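Short chain dehydrogenase (PDB 6UH2) binds NAD+ and, as a member of the short-chain dehydrogenase/reductase family, probably uses it to interconvert alcohols and carbonyl compounds. Local coordinates at residues Glu35-Tyr40 against Ala45-Leu50; Arg63-Gln68 against Gln87-Asp92; Thr72-Ile77 against Ser129-Arg134; Asn115-Val120 against Pro170-Met175. All coordinates share one frame; numbering follows the deposited sequence.

Contact 1: Glu35-Tyr40 against Ala45-Leu50; sequences ELVESY and ARVICL
The carbonyl oxygen Tyr40 O takes the one hydrogen bond across this contact, from Ala45 N at 3.1 Å. The bond is bent, with an N-H...O angle of 144°, and the donor comes in tilted from the carbonyl plane. It closes the short turn between helix 31-42 and strand 46-51, the alpha-to-beta half of the first beta-alpha-beta unit of the Rossmann fold.

Everything else across the contact is hydrocarbon. Val47 faces the helix and divides its methyls between two successive turns. CG1, anti to the backbone N (chi1 179°), is turned to Val37, 3.9 Å from Val37 CG2 and only slightly farther from CG1; Val47 CG2, beside that N, turns instead to Tyr40 CB at 3.6 Å. Ala45 CB rests near Tyr40 CB, at 4.1 Å. The phenol turns off elsewhere, its ring meeting Phe18 edge-to-face and Phe238 at a slant, and its OH bonding Thr241. On the helix, Glu35 O accepts from Ser39 N and Ser39 OG, which arrive from opposite faces of its plane.

A buried seat of small branched and methyl groups, with a single polar bond at the turn, suggests that the helix is held here mainly by apolar packing.

Contact 2: Arg63-Gln68 against Gln87-Asp92; sequences RFEWIQ and QNKIPD
Glu65 and Lys89 make a salt bridge, and with it the whole direct contact between these two segments: Glu65 OE1 lies 2.7 Å from Lys89 NZ. The ammonium meets that oxygen on the syn side, 17° out of the carboxylate plane. Both chains are stretched out to reach each other across a backbone gap of 10.8 Å from Glu65 CA to Lys89 CA, and they meet at about a right angle. In Glu65, CG stands anti to the backbone N (chi1 172°) and the rest of the chain runs straight on from the strand.

A second hydrogen bond comes from within the loop. Lys89 NZ also donates to Gln87 OE1 at 2.8 Å, from above the amide plane rather than along a lone pair. One ammonium is thus shared by a carboxylate and an amide oxygen.

A water may add a further link. It accepts from Gln87 NE2 at 3.1 Å and sits beside Glu65 OE2, although the spacing there is doubtfully short; its bond to Lys89 NZ is weak.

Asn88, with positive phi, is the C-prime residue of a Schellman motif ending helix 74-86, and the chain then heads for strand 93-96. Strand 64-68 is the outermost strand on its side of the sheet within this chain.

In the beta-alpha-beta crossover of strand 64-68, helix 74-86 and strand 93-96, the bridge joins the first strand to the loop leading into the last, a polar link at the surface whose strength solvent probably moderates.

Contact 3: Thr72-Ile77 against Ser129-Arg134; sequences TNRKEI and SQYTFR
Arg74 reaches from the first turn of helix 74-86 to Gln130 and Tyr131 on helix 111-139, two helices that pack on the same side of the Rossmann sheet.

Hydrogen bonds come first. The guanidinium grips one atom, Gln130 OE1, end-on with two nitrogens: Arg74 NH2 is 2.9 Å from it and Arg74 NH1 3.1 Å. The oxygen sits close to the guanidinium plane, while the amide itself is turned 62° from that plane. Arg74 NH1 also donates to Tyr131 OH at 3.2 Å, a bent bond whose acceptor is tilted from the guanidinium plane. The arginine can do this because its chain is extended as far as CD and then bends at chi3 (-73°), swinging the head round to the neighbouring helix. With three bonds to two side chains, the head has little freedom to rotate, and Gln130 OE1 is left facing a positive group that would probably polarise it.

Apolar packing lies one turn further along. Ile77 CG2 approaches the ring obliquely, 3.9 Å from Tyr131 CD2, so the tyrosine is flanked by the isoleucine methyl near its base and by the arginine at its hydroxyl. Lys78 also touches the Tyr131 side chain.

A capping bond starts the helix. Asn73 is the N-cap, and next to it Thr72 touches the NAD, which ties this end of the helix to the cofactor pocket. Asn73 OD1 accepts from Glu76 N at 2.8 Å, nearly straight at 165°, with the donor above the amide plane.

Contact 4: Asn115-Val120 against Pro170-Met175; sequences NEVVHV and PEVYAM. With NAD (nicotinamide-adenine-dinucleotide), chain D.
The Tyr173 ring meets the NAD at its edge: O2D of the nicotinamide ribose lies in the ring plane, 2.7 Å from Tyr173 OH, in a hydrogen bond where either hydroxyl could be the donor. Tyr173 and Lys177, which also bonds the NAD, form the Tyr-x-x-x-Lys signature of short-chain dehydrogenases, the pattern that places the active-site tyrosine in this family. Tyr173 OH is also 3.5 Å from C6N of the nicotinamide. The adenine, at the other end of the cofactor, is touched by Val120, whose CG2 comes to 3.8 Å from N6A.

Behind the cofactor, helix 111-139 and helix 171-191 run nearly parallel, their local axes 9.5 Å apart and 21° inclined. Valines meet between them. Val172 points toward the other helix and spreads its methyls. Its CG1 sits between the backbone N and the carbonyl carbon (chi1 64°), the less common choice in a helix, a setting that turns CG1 to Val117 and CG2 to both Val117 and Val118. Tyr173, next in sequence, leaves the helix away from this seam, so one turn of helix both packs and presents the phenol to the ribose. Val117 CB lies 3.8 Å from Val172 CG1, and Val118 CG2 sits equally close to Val172 CG2.

From the N terminus, contact 1 comes first and closes a very short loop, bringing strand 46-51 back against helix 31-42 before any other contact opens. Contact 2 then opens on the neighbouring strand 64-68, its backbone bonded to that of strand 46-51 through Cys49. Before it closes at 87-92, contact 3 has opened at 72-77, so the two cross. Contact 3 in turn is still open when contact 4 begins at 115-120; these also cross, share helix 111-139 and touch where Thr72 meets His119 and Val120. Together the three longer closures join the edge strand, helix 74-86, helix 111-139 and helix 171-191 in one overlapping chain along the sheet.

Contact 1: Glu35-Tyr40 against Ala45-Leu50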
# COMPACT_ATOMS: atom_id res chain seq x y z
N GLU B 35 -7.06 13.23 -11.84
CA GLU B 35 -5.65 12.90 -11.73
C GLU B 35 -5.41 11.44 -12.09
O GLU B 35 -4.43 11.11 -12.79
CB GLU B 35 -5.14 13.20 -10.31
CG GLU B 35 -3.70 12.79 -10.06
CD GLU B 35 -2.69 13.71 -10.73
OE1 GLU B 35 -3.07 14.81 -11.17
OE2 GLU B 35 -1.51 13.33 -10.81
N LEU B 36 -6.30 10.55 -11.66
CA LEU B 36 -6.13 9.14 -11.99
C LEU B 36 -6.30 8.91 -13.49
O LEU B 36 -5.56 8.12 -14.08
CB LEU B 36 -7.11 8.27 -11.20
CG LEU B 36 -6.99 8.28 -9.67
CD1 LEU B 36 -7.87 7.19 -9.03
CD2 LEU B 36 -5.53 8.10 -9.24
N VAL B 37 -7.28 9.57 -14.11
CA VAL B 37 -7.45 9.44 -15.56
C VAL B 37 -6.18 9.88 -16.29
O VAL B 37 -5.64 9.16 -17.13
CB VAL B 37 -8.67 10.25 -16.04
CG1 VAL B 37 -8.65 10.36 -17.58
CG2 VAL B 37 -9.98 9.61 -15.55
N GLU B 38 -5.69 11.08 -15.96
CA GLU B 38 -4.48 11.59 -16.60
C GLU B 38 -3.31 10.63 -16.42
O GLU B 38 -2.55 10.39 -17.36
CB GLU B 38 -4.15 12.97 -16.02
CG GLU B 38 -3.28 13.84 -16.90
CD GLU B 38 -3.05 15.21 -16.29
OE1 GLU B 38 -2.02 15.39 -15.61
OE2 GLU B 38 -3.93 16.09 -16.46
N SER B 39 -3.15 10.08 -15.21
CA SER B 39 -2.01 9.20 -14.94
C SER B 39 -2.11 7.89 -15.73
O SER B 39 -1.11 7.44 -16.31
CB SER B 39 -1.92 8.91 -13.44
OG SER B 39 -1.62 10.09 -12.74
N TYR B 40 -3.29 7.28 -15.75
CA TYR B 40 -3.44 6.05 -16.53
C TYR B 40 -3.24 6.30 -18.02
O TYR B 40 -2.60 5.50 -18.71
CB TYR B 40 -4.81 5.43 -16.28
CG TYR B 40 -4.85 4.51 -15.09
CD1 TYR B 40 -4.16 3.30 -15.10
CD2 TYR B 40 -5.58 4.84 -13.96
CE1 TYR B 40 -4.20 2.43 -14.00
CE2 TYR B 40 -5.63 3.99 -12.86
CZ TYR B 40 -4.95 2.79 -12.89
OH TYR B 40 -5.01 1.96 -11.79
N ALA B 45 -2.59 3.33 -20.89
CA ALA B 45 -3.84 2.62 -20.69
C ALA B 45 -4.96 3.28 -21.50
O ALA B 45 -4.86 4.43 -21.92
CB ALA B 45 -4.22 2.60 -19.20
N ARG B 46 -6.01 2.51 -21.75
CA ARG B 46 -7.28 3.07 -22.22
C ARG B 46 -8.15 3.31 -21.00
O ARG B 46 -8.13 2.50 -20.06
CB ARG B 46 -7.97 2.14 -23.21
CG ARG B 46 -7.23 2.00 -24.58
CD ARG B 46 -7.80 0.84 -25.41
NE ARG B 46 -7.32 -0.45 -24.91
CZ ARG B 46 -8.03 -1.57 -24.91
NH1 ARG B 46 -9.27 -1.57 -25.38
NH2 ARG B 46 -7.49 -2.69 -24.45
N VAL B 47 -8.87 4.43 -20.98
CA VAL B 47 -9.61 4.85 -19.80
C VAL B 47 -11.03 5.20 -20.19
O VAL B 47 -11.25 5.94 -21.16
CB VAL B 47 -8.96 6.06 -19.09
CG1 VAL B 47 -9.80 6.46 -17.87
CG2 VAL B 47 -7.53 5.73 -18.69
N ILE B 48 -12.00 4.65 -19.46
CA ILE B 48 -13.40 5.04 -19.58
C ILE B 48 -13.80 5.72 -18.27
O ILE B 48 -13.68 5.12 -17.19
CB ILE B 48 -14.31 3.84 -19.89
CG1 ILE B 48 -13.94 3.23 -21.24
CG2 ILE B 48 -15.77 4.27 -19.88
CD1 ILE B 48 -14.65 1.93 -21.56
N CYS B 49 -14.26 6.95 -18.37
CA CYS B 49 -14.76 7.68 -17.21
C CYS B 49 -16.28 7.64 -17.21
O CYS B 49 -16.91 8.03 -18.20
CB CYS B 49 -14.26 9.13 -17.23
SG CYS B 49 -15.14 10.18 -16.04
N LEU B 50 -16.87 7.16 -16.10
CA LEU B 50 -18.32 7.20 -15.88
C LEU B 50 -18.61 8.28 -14.85
O LEU B 50 -18.20 8.15 -13.69
CB LEU B 50 -18.88 5.87 -15.39
CG LEU B 50 -18.77 4.58 -16.20
CD1 LEU B 50 -19.62 3.50 -15.53
CD2 LEU B 50 -19.23 4.79 -17.62

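Contact 2: Arg63-Gln68 against Gln87-Asp92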
# COMPACT_ATOMS: atom_id res chain seq x y z
N ARG B 63 -7.53 7.28 -26.71
CA ARG B 63 -7.54 6.24 -25.71
C ARG B 63 -8.41 6.60 -24.50
O ARG B 63 -8.45 5.84 -23.53
CB ARG B 63 -6.11 5.92 -25.28
CG ARG B 63 -5.26 5.49 -26.46
CD ARG B 63 -3.84 5.12 -26.06
NE ARG B 63 -3.77 3.82 -25.42
CZ ARG B 63 -3.70 2.67 -26.08
NH1 ARG B 63 -3.69 2.66 -27.41
NH2 ARG B 63 -3.62 1.51 -25.43
N PHE B 64 -9.13 7.73 -24.57
CA PHE B 64 -10.02 8.17 -23.50
C PHE B 64 -11.45 8.26 -23.99
O PHE B 64 -11.71 8.71 -25.11
CB PHE B 64 -9.61 9.54 -22.95
CG PHE B 64 -10.58 10.08 -21.93
CD1 PHE B 64 -10.58 9.58 -20.64
CD2 PHE B 64 -11.51 11.05 -22.26
CE1 PHE B 64 -11.48 10.05 -19.69
CE2 PHE B 64 -12.42 11.53 -21.32
CZ PHE B 64 -12.40 11.03 -20.03
N GLU B 65 -12.40 7.85 -23.15
CA GLU B 65 -13.82 7.96 -23.44
C GLU B 65 -14.57 8.37 -22.17
O GLU B 65 -14.36 7.78 -21.11
CB GLU B 65 -14.37 6.63 -23.97
CG GLU B 65 -15.87 6.58 -24.12
CD GLU B 65 -16.34 5.30 -24.78
OE1 GLU B 65 -15.50 4.42 -25.07
OE2 GLU B 65 -17.56 5.17 -25.01
N TRP B 66 -15.43 9.39 -22.28
CA TRP B 66 -16.33 9.77 -21.20
C TRP B 66 -17.73 9.26 -21.51
O TRP B 66 -18.25 9.48 -22.61
CB TRP B 66 -16.38 11.29 -21.00
CG TRP B 66 -17.50 11.75 -20.07
CD1 TRP B 66 -17.73 11.34 -18.77
CD2 TRP B 66 -18.52 12.70 -20.37
NE1 TRP B 66 -18.85 11.97 -18.26
CE2 TRP B 66 -19.34 12.82 -19.22
CE3 TRP B 66 -18.83 13.47 -21.50
CZ2 TRP B 66 -20.44 13.68 -19.18
CZ3 TRP B 66 -19.92 14.32 -21.45
CH2 TRP B 66 -20.72 14.42 -20.30
N ILE B 67 -18.33 8.57 -20.55
CA ILE B 67 -19.72 8.16 -20.65
C ILE B 67 -20.50 8.90 -19.58
O ILE B 67 -20.26 8.73 -18.38
CB ILE B 67 -19.87 6.64 -20.50
CG1 ILE B 67 -19.06 5.93 -21.60
CG2 ILE B 67 -21.34 6.25 -20.55
CD1 ILE B 67 -18.97 4.44 -21.42
N GLN B 68 -21.44 9.74 -20.01
CA GLN B 68 -22.30 10.43 -19.06
C GLN B 68 -23.22 9.41 -18.40
O GLN B 68 -24.07 8.80 -19.06
CB GLN B 68 -23.10 11.51 -19.79
CG GLN B 68 -24.06 12.30 -18.91
CD GLN B 68 -24.85 13.32 -19.72
OE1 GLN B 68 -24.43 13.72 -20.80
NE2 GLN B 68 -26.00 13.73 -19.20
N GLN B 87 -18.95 -3.85 -27.62
CA GLN B 87 -17.85 -3.15 -28.27
C GLN B 87 -16.49 -3.71 -27.91
O GLN B 87 -15.47 -3.09 -28.23
CB GLN B 87 -17.89 -1.66 -27.90
CG GLN B 87 -19.12 -0.91 -28.36
CD GLN B 87 -19.12 0.52 -27.85
OE1 GLN B 87 -18.25 1.31 -28.20
NE2 GLN B 87 -20.08 0.84 -26.99
N ASN B 88 -16.44 -4.86 -27.23
CA ASN B 88 -15.18 -5.43 -26.75
C ASN B 88 -14.42 -4.40 -25.92
O ASN B 88 -13.22 -4.17 -26.11
CB ASN B 88 -14.31 -5.94 -27.90
CG ASN B 88 -15.01 -6.99 -28.72
OD1 ASN B 88 -15.33 -8.07 -28.23
ND2 ASN B 88 -15.24 -6.68 -30.00
N LYS B 89 -15.14 -3.74 -25.01
CA LYS B 89 -14.50 -2.85 -24.07
C LYS B 89 -14.68 -3.40 -22.67
O LYS B 89 -15.23 -2.74 -21.79
CB LYS B 89 -15.06 -1.42 -24.16
CG LYS B 89 -14.80 -0.73 -25.49
CD LYS B 89 -15.63 0.54 -25.58
CE LYS B 89 -15.26 1.36 -26.79
NZ LYS B 89 -16.15 2.55 -26.88
N ILE B 90 -14.23 -4.63 -22.45
CA ILE B 90 -14.32 -5.27 -21.15
C ILE B 90 -13.20 -4.73 -20.28
O ILE B 90 -12.02 -4.93 -20.59
CB ILE B 90 -14.25 -6.80 -21.26
CG1 ILE B 90 -15.40 -7.29 -22.14
CG2 ILE B 90 -14.30 -7.44 -19.88
CD1 ILE B 90 -15.48 -8.80 -22.26
N PRO B 91 -13.51 -4.03 -19.19
CA PRO B 91 -12.44 -3.44 -18.37
C PRO B 91 -11.56 -4.50 -17.75
O PRO B 91 -12.00 -5.62 -17.46
CB PRO B 91 -13.21 -2.66 -17.29
CG PRO B 91 -14.63 -2.50 -17.85
CD PRO B 91 -14.86 -3.71 -18.70
N ASP B 92 -10.29 -4.15 -17.54
CA ASP B 92 -9.39 -4.96 -16.75
C ASP B 92 -9.33 -4.51 -15.30
O ASP B 92 -9.00 -5.30 -14.42
CB ASP B 92 -7.98 -4.91 -17.33
CG ASP B 92 -7.93 -5.35 -18.76
OD1 ASP B 92 -7.93 -6.58 -18.99
OD2 ASP B 92 -7.95 -4.49 -19.65
O HOH W 1 -19.21 3.44 -25.51

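Contact 3: Thr72-Ile77 against Ser129-Arg134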
# COMPACT_ATOMS: atom_id res chain seq x y z
N THR B 72 -26.06 5.43 -9.63
CA THR B 72 -27.18 5.02 -8.80
C THR B 72 -28.33 4.46 -9.62
O THR B 72 -29.29 3.97 -9.03
CB THR B 72 -27.71 6.20 -7.96
OG1 THR B 72 -28.37 7.16 -8.79
CG2 THR B 72 -26.57 6.87 -7.19
N ASN B 73 -28.25 4.51 -10.96
CA ASN B 73 -29.33 4.09 -11.85
C ASN B 73 -28.98 2.74 -12.47
O ASN B 73 -28.18 2.67 -13.41
CB ASN B 73 -29.57 5.15 -12.93
CG ASN B 73 -30.81 4.86 -13.77
OD1 ASN B 73 -30.94 3.80 -14.39
ND2 ASN B 73 -31.74 5.80 -13.78
N ARG B 74 -29.62 1.67 -11.98
CA ARG B 74 -29.32 0.33 -12.50
C ARG B 74 -29.59 0.23 -14.00
O ARG B 74 -28.82 -0.40 -14.74
CB ARG B 74 -30.11 -0.75 -11.76
CG ARG B 74 -29.83 -2.16 -12.28
CD ARG B 74 -30.52 -3.26 -11.47
NE ARG B 74 -29.89 -3.49 -10.17
CZ ARG B 74 -28.96 -4.41 -9.92
NH1 ARG B 74 -28.49 -5.19 -10.89
NH2 ARG B 74 -28.47 -4.54 -8.69
N LYS B 75 -30.69 0.83 -14.48
CA LYS B 75 -31.00 0.70 -15.90
C LYS B 75 -29.90 1.33 -16.76
O LYS B 75 -29.48 0.75 -17.77
CB LYS B 75 -32.36 1.34 -16.21
CG LYS B 75 -32.88 1.02 -17.61
CD LYS B 75 -34.11 1.84 -17.96
CE LYS B 75 -34.52 1.67 -19.43
NZ LYS B 75 -33.41 2.03 -20.36
N GLU B 76 -29.41 2.51 -16.36
CA GLU B 76 -28.31 3.17 -17.05
C GLU B 76 -27.06 2.29 -17.07
O GLU B 76 -26.42 2.12 -18.11
CB GLU B 76 -27.98 4.50 -16.39
CG GLU B 76 -28.83 5.68 -16.79
CD GLU B 76 -28.30 6.97 -16.19
OE1 GLU B 76 -29.09 7.71 -15.55
OE2 GLU B 76 -27.09 7.23 -16.34
N ILE B 77 -26.68 1.77 -15.90
CA ILE B 77 -25.46 0.98 -15.81
C ILE B 77 -25.60 -0.31 -16.62
O ILE B 77 -24.67 -0.72 -17.32
CB ILE B 77 -25.13 0.69 -14.34
CG1 ILE B 77 -24.81 2.00 -13.59
CG2 ILE B 77 -24.02 -0.36 -14.23
CD1 ILE B 77 -23.78 2.90 -14.28
N SER B 129 -19.54 -2.88 -8.92
CA SER B 129 -18.82 -4.11 -8.59
C SER B 129 -19.61 -5.33 -9.04
O SER B 129 -19.04 -6.32 -9.52
CB SER B 129 -18.53 -4.18 -7.10
OG SER B 129 -17.65 -3.14 -6.70
N GLN B 130 -20.94 -5.27 -8.95
CA GLN B 130 -21.77 -6.43 -9.28
C GLN B 130 -21.79 -6.68 -10.79
O GLN B 130 -21.64 -7.83 -11.23
CB GLN B 130 -23.19 -6.24 -8.74
CG GLN B 130 -24.10 -7.44 -9.03
CD GLN B 130 -25.56 -7.19 -8.68
OE1 GLN B 130 -26.18 -6.28 -9.22
NE2 GLN B 130 -26.10 -7.99 -7.77
N TYR B 131 -22.00 -5.63 -11.59
CA TYR B 131 -21.97 -5.82 -13.04
C TYR B 131 -20.59 -6.24 -13.51
O TYR B 131 -20.46 -7.07 -14.41
CB TYR B 131 -22.42 -4.54 -13.75
CG TYR B 131 -23.92 -4.51 -13.86
CD1 TYR B 131 -24.58 -5.12 -14.92
CD2 TYR B 131 -24.68 -3.95 -12.85
CE1 TYR B 131 -25.97 -5.14 -14.99
CE2 TYR B 131 -26.06 -3.97 -12.90
CZ TYR B 131 -26.70 -4.56 -13.97
OH TYR B 131 -28.08 -4.56 -13.98
N THR B 132 -19.54 -5.69 -12.90
CA THR B 132 -18.18 -6.02 -13.32
C THR B 132 -17.82 -7.45 -12.92
O THR B 132 -17.26 -8.20 -13.73
CB THR B 132 -17.21 -5.00 -12.71
OG1 THR B 132 -17.55 -3.70 -13.19
CG2 THR B 132 -15.81 -5.31 -13.12
N PHE B 133 -18.15 -7.84 -11.69
CA PHE B 133 -17.93 -9.22 -11.25
C PHE B 133 -18.63 -10.23 -12.16
O PHE B 133 -18.03 -11.21 -12.60
CB PHE B 133 -18.41 -9.40 -9.81
CG PHE B 133 -18.32 -10.82 -9.32
CD1 PHE B 133 -17.10 -11.36 -8.93
CD2 PHE B 133 -19.45 -11.63 -9.26
CE1 PHE B 133 -17.02 -12.67 -8.48
CE2 PHE B 133 -19.37 -12.93 -8.81
CZ PHE B 133 -18.15 -13.45 -8.41
N ARG B 134 -19.92 -10.00 -12.44
CA ARG B 134 -20.66 -10.94 -13.28
C ARG B 134 -20.04 -11.06 -14.67
O ARG B 134 -19.93 -12.16 -15.22
CB ARG B 134 -22.13 -10.50 -13.38
CG ARG B 134 -22.91 -10.73 -12.08
CD ARG B 134 -24.36 -10.23 -12.17
NE ARG B 134 -25.06 -10.78 -13.33
CZ ARG B 134 -25.78 -11.90 -13.31
NH1 ARG B 134 -25.91 -12.60 -12.19
NH2 ARG B 134 -26.37 -12.32 -14.43

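Contact 4: Asn115-Val120 against Pro170-Met175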
# COMPACT_ATOMS: atom_id res chain seq x y z
N ASN B 115 -29.98 9.53 2.14
CA ASN B 115 -30.14 8.53 1.09
C ASN B 115 -29.29 8.84 -0.14
O ASN B 115 -28.86 7.92 -0.83
CB ASN B 115 -31.62 8.42 0.70
CG ASN B 115 -32.45 7.84 1.81
OD1 ASN B 115 -31.94 7.07 2.62
ND2 ASN B 115 -33.72 8.19 1.85
N GLU B 116 -29.07 10.12 -0.44
CA GLU B 116 -28.25 10.45 -1.61
C GLU B 116 -26.81 10.01 -1.40
O GLU B 116 -26.18 9.47 -2.32
CB GLU B 116 -28.33 11.94 -1.91
CG GLU B 116 -27.91 12.30 -3.33
CD GLU B 116 -28.61 11.44 -4.37
OE1 GLU B 116 -27.92 10.65 -5.06
OE2 GLU B 116 -29.85 11.53 -4.48
N VAL B 117 -26.27 10.22 -0.19
CA VAL B 117 -24.89 9.81 0.08
C VAL B 117 -24.78 8.29 0.05
O VAL B 117 -23.81 7.73 -0.49
CB VAL B 117 -24.42 10.39 1.43
CG1 VAL B 117 -23.02 9.86 1.78
CG2 VAL B 117 -24.42 11.93 1.38
N VAL B 118 -25.75 7.59 0.64
CA VAL B 118 -25.77 6.13 0.59
C VAL B 118 -25.79 5.64 -0.86
O VAL B 118 -25.02 4.75 -1.25
CB VAL B 118 -26.98 5.59 1.38
CG1 VAL B 118 -27.19 4.10 1.10
CG2 VAL B 118 -26.79 5.86 2.89
N HIS B 119 -26.67 6.22 -1.69
CA HIS B 119 -26.83 5.71 -3.05
C HIS B 119 -25.55 5.86 -3.87
O HIS B 119 -25.15 4.93 -4.57
CB HIS B 119 -28.01 6.39 -3.72
CG HIS B 119 -29.31 6.02 -3.07
ND1 HIS B 119 -30.46 6.76 -3.19
CD2 HIS B 119 -29.61 4.98 -2.26
CE1 HIS B 119 -31.42 6.19 -2.49
NE2 HIS B 119 -30.93 5.12 -1.91
N VAL B 120 -24.88 7.01 -3.78
CA VAL B 120 -23.65 7.18 -4.55
C VAL B 120 -22.54 6.30 -3.98
O VAL B 120 -21.88 5.55 -4.70
CB VAL B 120 -23.23 8.66 -4.61
CG1 VAL B 120 -21.87 8.83 -5.27
CG2 VAL B 120 -24.28 9.47 -5.36
N PRO B 170 -20.14 14.34 7.93
CA PRO B 170 -21.40 13.86 8.52
C PRO B 170 -21.37 12.39 8.89
O PRO B 170 -20.50 11.63 8.46
CB PRO B 170 -22.40 14.14 7.39
CG PRO B 170 -21.59 13.79 6.15
CD PRO B 170 -20.17 14.27 6.45
N GLU B 171 -22.38 11.98 9.67
CA GLU B 171 -22.48 10.59 10.11
C GLU B 171 -22.57 9.64 8.93
O GLU B 171 -22.01 8.54 8.97
CB GLU B 171 -23.70 10.41 11.02
CG GLU B 171 -25.07 10.57 10.32
CD GLU B 171 -25.21 11.90 9.61
OE1 GLU B 171 -25.05 12.93 10.27
OE2 GLU B 171 -25.44 11.91 8.38
N VAL B 172 -23.27 10.04 7.86
CA VAL B 172 -23.52 9.11 6.77
C VAL B 172 -22.25 8.89 5.96
O VAL B 172 -22.06 7.82 5.36
CB VAL B 172 -24.69 9.62 5.90
CG1 VAL B 172 -24.34 10.95 5.21
CG2 VAL B 172 -25.09 8.57 4.87
N TYR B 173 -21.36 9.88 5.91
CA TYR B 173 -20.07 9.67 5.26
C TYR B 173 -19.25 8.63 6.01
O TYR B 173 -18.66 7.73 5.40
CB TYR B 173 -19.31 10.99 5.15
CG TYR B 173 -18.12 10.94 4.23
CD1 TYR B 173 -18.28 10.90 2.85
CD2 TYR B 173 -16.82 10.94 4.73
CE1 TYR B 173 -17.18 10.88 2.00
CE2 TYR B 173 -15.72 10.91 3.89
CZ TYR B 173 -15.91 10.88 2.52
OH TYR B 173 -14.81 10.84 1.67
N ALA B 174 -19.20 8.74 7.35
CA ALA B 174 -18.51 7.73 8.15
C ALA B 174 -19.13 6.36 7.95
O ALA B 174 -18.42 5.36 7.76
CB ALA B 174 -18.55 8.12 9.63
N MET B 175 -20.46 6.29 7.98
CA MET B 175 -21.15 5.02 7.77
C MET B 175 -20.79 4.40 6.42
O MET B 175 -20.43 3.22 6.34
CB MET B 175 -22.66 5.23 7.84
CG MET B 175 -23.25 5.31 9.24
SD MET B 175 -25.00 5.73 9.06
CE MET B 175 -25.75 4.81 10.41
PA NAD D . -15.03 15.22 -6.18
O1A NAD D . -16.30 15.81 -5.50
O2A NAD D . -13.98 16.16 -6.77
O5B NAD D . -15.44 14.13 -7.33
C5B NAD D . -16.47 13.16 -7.17
C4B NAD D . -16.88 12.84 -8.58
O4B NAD D . -17.93 11.81 -8.42
C3B NAD D . -17.51 14.03 -9.33
O3B NAD D . -16.95 14.14 -10.66
C2B NAD D . -18.98 13.62 -9.43
O2B NAD D . -19.60 14.14 -10.62
C1B NAD D . -18.92 12.08 -9.38
N9A NAD D . -20.25 11.61 -9.03
C8A NAD D . -21.16 12.15 -8.13
N7A NAD D . -22.29 11.50 -8.13
C5A NAD D . -22.14 10.50 -9.09
C6A NAD D . -22.99 9.51 -9.57
N6A NAD D . -24.24 9.34 -9.11
N1A NAD D . -22.52 8.68 -10.52
C2A NAD D . -21.28 8.83 -10.99
N3A NAD D . -20.41 9.76 -10.60
C4A NAD D . -20.88 10.57 -9.65
O3 NAD D . -14.30 14.20 -5.15
PN NAD D . -12.76 13.81 -4.89
O1N NAD D . -12.15 14.67 -3.76
O2N NAD D . -12.10 13.63 -6.26
O5D NAD D . -13.09 12.33 -4.17
C5D NAD D . -12.96 11.16 -4.94
C4D NAD D . -13.11 9.99 -3.96
O4D NAD D . -12.17 10.11 -2.82
C3D NAD D . -14.49 10.02 -3.31
O3D NAD D . -14.96 8.70 -3.05
C2D NAD D . -14.28 10.70 -1.92
O2D NAD D . -15.21 10.29 -0.93
C1D NAD D . -12.86 10.15 -1.60
N1N NAD D . -12.06 11.03 -0.67
C2N NAD D . -11.82 12.34 -0.97
C3N NAD D . -11.08 13.09 -0.09
C7N NAD D . -10.83 14.52 -0.42
O7N NAD D . -10.34 15.24 0.44
N7N NAD D . -11.15 14.97 -1.66
C4N NAD D . -10.59 12.49 1.08
C5N NAD D . -10.85 11.18 1.35
C6N NAD D . -11.60 10.44 0.44